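Local atomic coordinates of sarcosine oxidase (Pyrococcus horikoshii, PDB entry 1Y56), a protein that probably oxidises L-proline as the flavin-binding beta subunit of a dye-linked L-proline dehydrogenase complex, carrying FAD and touching FMN. Residues 227-238 / 251-262. Residues are numbered along the deposited sequence; the frame is centred on the assembly and turned at random.
Sequences AVITQPIKRGTI and YLTQTFHGGIIG. With FMN (flavin mononucleotide), chain E.
Val228 and Gly262 pair antiparallel in the large mixed sheet of this FAD-dependent oxidoreductase fold, where strand 221-230 lies beside strand 261-263, the second arm of the hairpin begun by strand 250-253. Two backbone bonds define the pair: Val228 N gives to Gly262 O at 2.8 Å, and Gly262 N returns one to Val228 O. Thr230 N then reaches Ile260 O at 3.1 Å, carrying the pairing past the bridge between Ile229 and Ile261. On its other edge, Ile229 makes backbone hydrogen bonds with Leu301 and Arg302 of strand 299-310.

Beyond Thr230, residues 233-238 curl around the Gln254 amide. Its OE1 accepts from Ile238 N at 3.1 Å (N-H...O 167°) and weakly from Thr237 N, while NE2 donates to Lys234 O and, within its own segment, to Gly258 O. CG lies anti to the backbone N (chi1 178°) and the chain stays extended, which carries this buried amide across to the type II turn 234-237. Lys234 O lies close to the Gln254 amide plane, but NE2 sits 61° out of the Lys234 carbonyl plane; Thr237 OG1 reaches the same oxygen from the opposite face, at 2.8 Å. The Gln254 backbone is satisfied too: its N donates to Ile238 O, and its O receives Lys145 NZ.

Apolar contacts fill in around these bonds. Ile238 CD1 meets Ile260 CG1 at 3.7 Å, the two side chains crossing at about a right angle, and also touches Leu252 CD2. Ile229 and Ile261 put their side chains on the FMN face of the sheet: Ile229 CG1 lies 3.8 Å from FMN O4, and Ile261 CD1 comes within 3.7 Å of FMN C7.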
loop_
_atom_site.group_PDB
_atom_site.type_symbol
_atom_site.label_atom_id
_atom_site.label_comp_id
_atom_site.label_asym_id
_atom_site.label_seq_id
_atom_site.Cartn_x
_atom_site.Cartn_y
_atom_site.Cartn_z
ATOM N N ALA B 227 1.204 -33.957 26.877
ATOM C CA ALA B 227 0.903 -35.351 26.587
ATOM C C ALA B 227 1.331 -35.742 25.182
ATOM O O ALA B 227 1.538 -34.887 24.317
ATOM C CB ALA B 227 -0.585 -35.662 26.826
ATOM N N VAL B 228 1.478 -37.046 24.977
ATOM C CA VAL B 228 1.786 -37.615 23.672
ATOM C C VAL B 228 0.717 -38.649 23.303
ATOM O O VAL B 228 0.046 -39.202 24.172
ATOM C CB VAL B 228 3.204 -38.230 23.668
ATOM C CG1 VAL B 228 3.283 -39.414 24.615
ATOM C CG2 VAL B 228 3.640 -38.611 22.267
ATOM N N ILE B 229 0.533 -38.878 22.011
ATOM C CA ILE B 229 -0.295 -39.984 21.546
ATOM C C ILE B 229 0.484 -40.745 20.476
ATOM O O ILE B 229 1.109 -40.138 19.599
ATOM C CB ILE B 229 -1.688 -39.503 21.013
ATOM C CG1 ILE B 229 -2.584 -40.687 20.669
ATOM C CG2 ILE B 229 -1.547 -38.571 19.784
ATOM C CD1 ILE B 229 -2.977 -41.479 21.849
ATOM N N THR B 230 0.470 -42.069 20.555
ATOM C CA THR B 230 1.116 -42.870 19.525
ATOM C C THR B 230 0.089 -43.336 18.501
ATOM O O THR B 230 -1.100 -43.033 18.613
ATOM C CB THR B 230 1.846 -44.083 20.109
ATOM O OG1 THR B 230 0.937 -45.183 20.215
ATOM C CG2 THR B 230 2.408 -43.775 21.475
ATOM N N GLN B 231 0.560 -44.066 17.494
ATOM C CA GLN B 231 -0.313 -44.701 16.515
ATOM C C GLN B 231 -1.126 -45.789 17.208
ATOM O O GLN B 231 -0.681 -46.327 18.213
ATOM C CB GLN B 231 0.521 -45.310 15.409
ATOM C CG GLN B 231 1.438 -46.391 15.889
ATOM C CD GLN B 231 2.107 -47.107 14.748
ATOM O OE1 GLN B 231 3.317 -46.956 14.514
ATOM N NE2 GLN B 231 1.322 -47.888 14.011
ATOM N N PRO B 232 -2.323 -46.113 16.680
ATOM C CA PRO B 232 -3.146 -47.147 17.300
ATOM C C PRO B 232 -2.538 -48.541 17.188
ATOM O O PRO B 232 -1.799 -48.834 16.248
ATOM C CB PRO B 232 -4.454 -47.081 16.515
ATOM C CG PRO B 232 -4.422 -45.785 15.799
ATOM C CD PRO B 232 -2.985 -45.544 15.496
ATOM N N ILE B 233 -2.893 -49.384 18.148
ATOM C CA ILE B 233 -2.254 -50.665 18.410
ATOM C C ILE B 233 -3.388 -51.626 18.760
ATOM O O ILE B 233 -4.483 -51.187 19.096
ATOM C CB ILE B 233 -1.169 -50.471 19.551
ATOM C CG1 ILE B 233 0.162 -50.095 18.928
ATOM C CG2 ILE B 233 -0.974 -51.669 20.474
ATOM C CD1 ILE B 233 0.387 -50.768 17.608
ATOM N N LYS B 234 -3.150 -52.926 18.654
ATOM C CA LYS B 234 -4.155 -53.917 19.030
ATOM C C LYS B 234 -4.854 -53.574 20.350
ATOM O O LYS B 234 -4.199 -53.239 21.337
ATOM C CB LYS B 234 -3.504 -55.293 19.126
ATOM C CG LYS B 234 -4.361 -56.423 18.560
ATOM C CD LYS B 234 -3.501 -57.526 17.888
ATOM C CE LYS B 234 -2.837 -58.466 18.925
ATOM N NZ LYS B 234 -3.857 -59.164 19.795
ATOM N N ARG B 235 -6.186 -53.642 20.349
ATOM C CA ARG B 235 -7.013 -53.457 21.555
ATOM C C ARG B 235 -6.476 -54.231 22.758
ATOM O O ARG B 235 -5.956 -55.329 22.613
ATOM C CB ARG B 235 -8.456 -53.900 21.286
ATOM C CG ARG B 235 -8.616 -55.417 20.903
ATOM C CD ARG B 235 -9.116 -55.671 19.434
ATOM N NE ARG B 235 -8.099 -55.490 18.376
ATOM C CZ ARG B 235 -7.993 -54.417 17.576
ATOM N NH1 ARG B 235 -8.832 -53.385 17.698
ATOM N NH2 ARG B 235 -7.036 -54.372 16.650
ATOM N N GLY B 236 -6.593 -53.655 23.946
ATOM C CA GLY B 236 -6.180 -54.343 25.172
ATOM C C GLY B 236 -4.708 -54.695 25.322
ATOM O O GLY B 236 -4.356 -55.551 26.121
ATOM N N THR B 237 -3.839 -54.043 24.560
ATOM C CA THR B 237 -2.403 -54.211 24.738
ATOM C C THR B 237 -1.948 -53.586 26.058
ATOM O O THR B 237 -1.229 -54.228 26.813
ATOM C CB THR B 237 -1.606 -53.651 23.542
ATOM O OG1 THR B 237 -1.876 -54.449 22.382
ATOM C CG2 THR B 237 -0.099 -53.661 23.818
ATOM N N ILE B 238 -2.355 -52.348 26.340
ATOM C CA ILE B 238 -2.071 -51.740 27.647
ATOM C C ILE B 238 -3.370 -51.308 28.307
ATOM O O ILE B 238 -3.917 -50.259 27.978
ATOM C CB ILE B 238 -1.123 -50.514 27.580
ATOM C CG1 ILE B 238 0.066 -50.765 26.647
ATOM C CG2 ILE B 238 -0.655 -50.140 28.986
ATOM C CD1 ILE B 238 0.934 -49.525 26.437
ATOM N N TYR B 251 3.207 -41.509 33.210
ATOM C CA TYR B 251 1.976 -42.269 33.182
ATOM C C TYR B 251 1.679 -42.595 31.718
ATOM O O TYR B 251 1.840 -41.735 30.848
ATOM C CB TYR B 251 0.843 -41.470 33.819
ATOM C CG TYR B 251 0.431 -40.227 33.065
ATOM C CD1 TYR B 251 1.068 -39.012 33.283
ATOM C CD2 TYR B 251 -0.610 -40.267 32.139
ATOM C CE1 TYR B 251 0.685 -37.872 32.603
ATOM C CE2 TYR B 251 -1.001 -39.135 31.449
ATOM C CZ TYR B 251 -0.353 -37.934 31.686
ATOM O OH TYR B 251 -0.743 -36.799 30.994
ATOM N N LEU B 252 1.295 -43.836 31.440
ATOM C CA LEU B 252 0.807 -44.203 30.107
ATOM C C LEU B 252 -0.251 -45.310 30.123
ATOM O O LEU B 252 -0.239 -46.191 30.985
ATOM C CB LEU B 252 1.959 -44.525 29.142
ATOM C CG LEU B 252 2.976 -45.663 29.257
ATOM C CD1 LEU B 252 3.664 -45.667 30.572
ATOM C CD2 LEU B 252 2.327 -46.987 29.020
ATOM N N THR B 253 -1.185 -45.234 29.183
ATOM C CA THR B 253 -2.239 -46.239 29.031
ATOM C C THR B 253 -2.698 -46.244 27.564
ATOM O O THR B 253 -2.248 -45.419 26.774
ATOM C CB THR B 253 -3.440 -45.962 29.981
ATOM O OG1 THR B 253 -4.364 -47.056 29.930
ATOM C CG2 THR B 253 -4.156 -44.660 29.598
ATOM N N GLN B 254 -3.580 -47.165 27.193
ATOM C CA GLN B 254 -4.094 -47.184 25.829
ATOM C C GLN B 254 -5.482 -46.549 25.808
ATOM O O GLN B 254 -6.276 -46.754 26.729
ATOM C CB GLN B 254 -4.101 -48.616 25.292
ATOM C CG GLN B 254 -4.651 -48.804 23.899
ATOM C CD GLN B 254 -4.321 -50.179 23.326
ATOM O OE1 GLN B 254 -4.111 -51.142 24.070
ATOM N NE2 GLN B 254 -4.268 -50.273 21.992
ATOM N N THR B 255 -5.757 -45.747 24.781
ATOM C CA THR B 255 -7.090 -45.170 24.611
ATOM C C THR B 255 -8.059 -46.204 24.033
ATOM O O THR B 255 -7.653 -47.285 23.560
ATOM C CB THR B 255 -7.093 -43.948 23.680
ATOM O OG1 THR B 255 -6.669 -44.344 22.374
ATOM C CG2 THR B 255 -6.189 -42.862 24.202
ATOM N N PHE B 256 -9.345 -45.849 24.060
ATOM C CA PHE B 256 -10.385 -46.672 23.464
ATOM C C PHE B 256 -10.214 -46.771 21.950
ATOM O O PHE B 256 -10.488 -47.808 21.367
ATOM C CB PHE B 256 -11.766 -46.165 23.867
ATOM C CG PHE B 256 -11.990 -46.145 25.365
ATOM C CD1 PHE B 256 -11.488 -47.166 26.177
ATOM C CD2 PHE B 256 -12.712 -45.111 25.966
ATOM C CE1 PHE B 256 -11.690 -47.146 27.558
ATOM C CE2 PHE B 256 -12.920 -45.088 27.346
ATOM C CZ PHE B 256 -12.413 -46.107 28.141
ATOM N N HIS B 257 -9.712 -45.710 21.323
ATOM C CA HIS B 257 -9.327 -45.774 19.908
ATOM C C HIS B 257 -8.132 -46.727 19.626
ATOM O O HIS B 257 -8.017 -47.254 18.524
ATOM C CB HIS B 257 -9.058 -44.360 19.349
ATOM C CG HIS B 257 -8.747 -44.331 17.879
ATOM N ND1 HIS B 257 -9.723 -44.205 16.912
ATOM C CD2 HIS B 257 -7.571 -44.422 17.212
ATOM C CE1 HIS B 257 -9.164 -44.214 15.713
ATOM N NE2 HIS B 257 -7.857 -44.342 15.868
ATOM N N GLY B 258 -7.249 -46.936 20.606
ATOM C CA GLY B 258 -6.094 -47.834 20.439
ATOM C C GLY B 258 -4.746 -47.139 20.555
ATOM O O GLY B 258 -3.699 -47.727 20.262
ATOM N N GLY B 259 -4.777 -45.901 21.042
ATOM C CA GLY B 259 -3.658 -44.994 20.933
ATOM C C GLY B 259 -2.432 -45.187 21.794
ATOM O O GLY B 259 -1.314 -45.119 21.304
ATOM N N ILE B 260 -2.595 -45.412 23.080
ATOM C CA ILE B 260 -1.434 -45.218 23.991
ATOM C C ILE B 260 -1.116 -43.729 24.125
ATOM O O ILE B 260 -0.412 -43.135 23.304
ATOM C CB ILE B 260 -0.142 -46.002 23.623
ATOM C CG1 ILE B 260 -0.407 -47.498 23.626
ATOM C CG2 ILE B 260 0.948 -45.707 24.639
ATOM C CD1 ILE B 260 0.621 -48.270 22.853
ATOM N N ILE B 261 -1.670 -43.170 25.190
ATOM C CA ILE B 261 -1.621 -41.778 25.505
ATOM C C ILE B 261 -0.806 -41.679 26.785
ATOM O O ILE B 261 -0.712 -42.644 27.534
ATOM C CB ILE B 261 -3.068 -41.244 25.708
ATOM C CG1 ILE B 261 -3.084 -39.713 25.849
ATOM C CG2 ILE B 261 -3.774 -41.971 26.879
ATOM C CD1 ILE B 261 -4.479 -39.101 25.871
ATOM N N GLY B 262 -0.202 -40.530 27.040
ATOM C CA GLY B 262 0.459 -40.337 28.316
ATOM C C GLY B 262 1.316 -39.101 28.382
ATOM O O GLY B 262 1.517 -38.417 27.381
HETATM N N1 FMN E . -4.476 -36.219 18.592
HETATM C C2 FMN E . -4.245 -36.992 17.506
HETATM O O2 FMN E . -3.650 -36.509 16.515
HETATM N N3 FMN E . -4.643 -38.278 17.473
HETATM C C4 FMN E . -5.286 -38.819 18.527
HETATM O O4 FMN E . -5.654 -40.013 18.485
HETATM C C4A FMN E . -5.539 -38.040 19.664
HETATM N N5 FMN E . -6.188 -38.556 20.743
HETATM C C5A FMN E . -6.445 -37.819 21.857
HETATM C C6 FMN E . -7.116 -38.406 22.936
HETATM C C7 FMN E . -7.396 -37.671 24.090
HETATM C C7M FMN E . -8.128 -38.363 25.220
HETATM C C8 FMN E . -6.992 -36.328 24.155
HETATM C C8M FMN E . -7.250 -35.489 25.351
HETATM C C9 FMN E . -6.325 -35.740 23.077
HETATM C C9A FMN E . -6.043 -36.478 21.923
HETATM N N10 FMN E . -5.370 -35.915 20.805
HETATM C C10 FMN E . -5.114 -36.712 19.670
HETATM C "C1'" FMN E . -4.901 -34.539 20.811
HETATM C "C2'" FMN E . -5.963 -33.574 20.352
HETATM O "O2'" FMN E . -5.579 -33.105 19.047
HETATM C "C3'" FMN E . -6.053 -32.500 21.450
HETATM O "O3'" FMN E . -7.402 -32.042 21.656
HETATM C "C4'" FMN E . -5.167 -31.338 21.136
HETATM O "O4'" FMN E . -4.223 -31.499 20.372
HETATM C "C5'" FMN E . -5.453 -29.986 21.755
HETATM O "O5'" FMN E . -5.567 -29.029 20.707
HETATM P P FMN E . -4.276 -28.226 20.172
HETATM O O1P FMN E . -4.034 -27.215 21.263
HETATM O O2P FMN E . -4.732 -27.665 18.850
HETATM O O3P FMN E . -3.159 -29.220 20.035
#